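Local coordinates for probable primosomal replication protein n (Ralstonia solanacearum, PDB 4FDB) that probably binds single-stranded DNA as a homodimer and helps restart stalled replication forks by stabilising the PriA helicase and assisting primosome assembly, at residues A59-L62 / D63-P67. The protein carries 3 engineered substitutions. Numbering follows the deposited sequence.
Sequences ASVL and DRIAP
Ala59 O receives the N-H of Asp63 at 2.9 Å, an i to i+4 bond of helical type in the short helix that an OB-fold of the single-strand-binding family carries between its third and fourth strands. From here the chain leaves that helix through a type I turn, Leu62 to Ile65, and heads for strand 70-79. The methyl of Ala59 packs on Pro25 and Val27 of strand 25-37. Ser60 contributes mainly backbone: its carbonyl oxygen lies 3.6 Å from Asp63 CB. Val61 O then takes the N-H of Arg64, a longer bond of 3.3 Å, and Ile65 CG1 touches the same oxygen. In the Arg64 conformer described here, CG sits between its own N and carbonyl carbon (chi1 65°), which sets it 3.1 Å from Val61 O. The arginine lies beside Val61, pointing the same way, with one guanidinium face over Val61 CG1 and NH2 the nearest nitrogen; a second conformer was modelled, so this packing is tentative. Leu62 O closes the turn on Ile65 N at 3.1 Å, a nearly straight N-H approach (166°). The Leu62 side chain points into the barrel, against Val27, Cys29 and Leu94, and Ile65 follows it inward to Leu94 and Leu11, so the first and last residues of the turn both pack on Leu94 of strand 87-96. On the turn itself, Arg14 of strand 3-19 donates through NE to Ile65 O, and its NH1 makes a long, weak ion pair with Asp63 OD1. Ile65 CD1 ends beside both helix residues, 4.0 Å from Val61 CG1 and 4.3 Å from Leu62 CD2.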
ATOM      1  N   ALA A  59       7.237  -1.717  17.637  1.00 18.56           N
ATOM      2  CA  ALA A  59       6.824  -3.035  18.114  1.00 19.06           C
ATOM      3  C   ALA A  59       6.271  -2.890  19.531  1.00 18.20           C
ATOM      4  O   ALA A  59       5.202  -3.417  19.858  1.00 18.80           O
ATOM      5  CB  ALA A  59       8.006  -4.012  18.107  1.00 19.84           C
ATOM      6  N   SER A  60       7.009  -2.171  20.371  1.00 17.65           N
ATOM      7  CA  SER A  60       6.586  -1.939  21.752  1.00 18.72           C
ATOM      8  C   SER A  60       5.224  -1.249  21.804  1.00 23.48           C
ATOM      9  O   SER A  60       4.366  -1.585  22.631  1.00 21.73           O
ATOM     10  CB  SER A  60       7.613  -1.080  22.478  1.00 24.13           C
ATOM     11  OG  SER A  60       8.866  -1.741  22.558  1.00 24.96           O
ATOM     12  N   VAL A  61       5.032  -0.279  20.919  1.00 22.27           N
ATOM     13  CA  VAL A  61       3.775   0.453  20.862  1.00 22.10           C
ATOM     14  C   VAL A  61       2.618  -0.469  20.482  1.00 19.41           C
ATOM     15  O   VAL A  61       1.577  -0.458  21.134  1.00 23.62           O
ATOM     16  CB  VAL A  61       3.845   1.629  19.868  1.00 24.12           C
ATOM     17  CG1 VAL A  61       2.444   2.213  19.634  1.00 25.08           C
ATOM     18  CG2 VAL A  61       4.811   2.701  20.375  1.00 22.30           C
ATOM     19  N   LEU A  62       2.806  -1.275  19.445  1.00 16.42           N
ATOM     20  CA  LEU A  62       1.747  -2.175  18.982  1.00 17.04           C
ATOM     21  C   LEU A  62       1.433  -3.229  20.025  1.00 21.66           C
ATOM     22  O   LEU A  62       0.279  -3.638  20.181  1.00 21.59           O
ATOM     23  CB  LEU A  62       2.148  -2.871  17.679  1.00 16.63           C
ATOM     24  CG  LEU A  62       2.052  -2.068  16.390  1.00 23.57           C
ATOM     25  CD1 LEU A  62       2.666  -2.874  15.256  1.00 23.18           C
ATOM     26  CD2 LEU A  62       0.595  -1.735  16.103  1.00 24.07           C
ATOM     27  N   ASP A  63       2.460  -3.646  20.759  1.00 18.96           N
ATOM     28  CA  ASP A  63       2.323  -4.707  21.748  1.00 19.67           C
ATOM     29  C   ASP A  63       1.397  -4.331  22.907  1.00 24.03           C
ATOM     30  O   ASP A  63       0.972  -5.199  23.670  1.00 23.82           O
ATOM     31  CB  ASP A  63       3.703  -5.105  22.287  1.00 22.94           C
ATOM     32  CG  ASP A  63       3.695  -6.456  22.983  1.00 28.81           C
ATOM     33  OD1 ASP A  63       3.177  -7.436  22.402  1.00 27.92           O
ATOM     34  OD2 ASP A  63       4.204  -6.539  24.119  1.00 26.99           O
ATOM     35  N   ARG A  64       1.093  -3.044  23.047  1.00 18.24           N
ATOM     36  CA  ARG A  64       0.236  -2.577  24.134  0.50 20.22           C
ATOM     37  C   ARG A  64      -1.134  -2.099  23.656  1.00 20.06           C
ATOM     38  O   ARG A  64      -1.939  -1.612  24.447  1.00 22.96           O
ATOM     39  CB  ARG A  64       0.918  -1.462  24.933  0.50 25.24           C
ATOM     40  CG  ARG A  64       1.155  -0.183  24.150  0.50 27.96           C
ATOM     41  CD  ARG A  64       1.060   1.054  25.032  0.50 34.10           C
ATOM     42  NE  ARG A  64       1.750   2.203  24.445  0.50 38.76           N
ATOM     43  CZ  ARG A  64       1.245   2.983  23.495  0.50 34.91           C
ATOM     44  NH1 ARG A  64       0.038   2.743  23.002  0.50 32.99           N
ATOM     45  NH2 ARG A  64       1.953   4.005  23.033  0.50 31.12           N
ATOM     46  N   ILE A  65      -1.407  -2.248  22.371  1.00 17.64           N
ATOM     47  CA  ILE A  65      -2.682  -1.783  21.821  1.00 20.17           C
ATOM     48  C   ILE A  65      -3.724  -2.905  21.764  1.00 19.70           C
ATOM     49  O   ILE A  65      -3.431  -3.995  21.284  1.00 19.50           O
ATOM     50  CB  ILE A  65      -2.472  -1.188  20.424  1.00 23.08           C
ATOM     51  CG1 ILE A  65      -1.639   0.095  20.531  1.00 22.80           C
ATOM     52  CG2 ILE A  65      -3.810  -0.901  19.755  1.00 23.15           C
ATOM     53  CD1 ILE A  65      -1.263   0.678  19.199  1.00 25.02           C
ATOM     54  N   ALA A  66      -4.932  -2.638  22.256  1.00 19.14           N
ATOM     55  CA  ALA A  66      -5.997  -3.641  22.255  1.00 20.07           C
ATOM     56  C   ALA A  66      -6.526  -3.885  20.844  1.00 20.70           C
ATOM     57  O   ALA A  66      -6.785  -2.936  20.103  1.00 20.84           O
ATOM     58  CB  ALA A  66      -7.138  -3.197  23.147  1.00 26.50           C
ATOM     59  N   PRO A  67      -6.689  -5.163  20.471  1.00 20.20           N
ATOM     60  CA  PRO A  67      -7.424  -5.458  19.237  1.00 19.39           C
ATOM     61  C   PRO A  67      -8.805  -4.799  19.268  1.00 17.98           C
ATOM     62  O   PRO A  67      -9.485  -4.805  20.300  1.00 19.80           O
ATOM     63  CB  PRO A  67      -7.536  -6.982  19.266  1.00 25.94           C
ATOM     64  CG  PRO A  67      -6.263  -7.404  19.987  1.00 28.82           C
ATOM     65  CD  PRO A  67      -6.144  -6.382  21.094  1.00 24.79           C
TER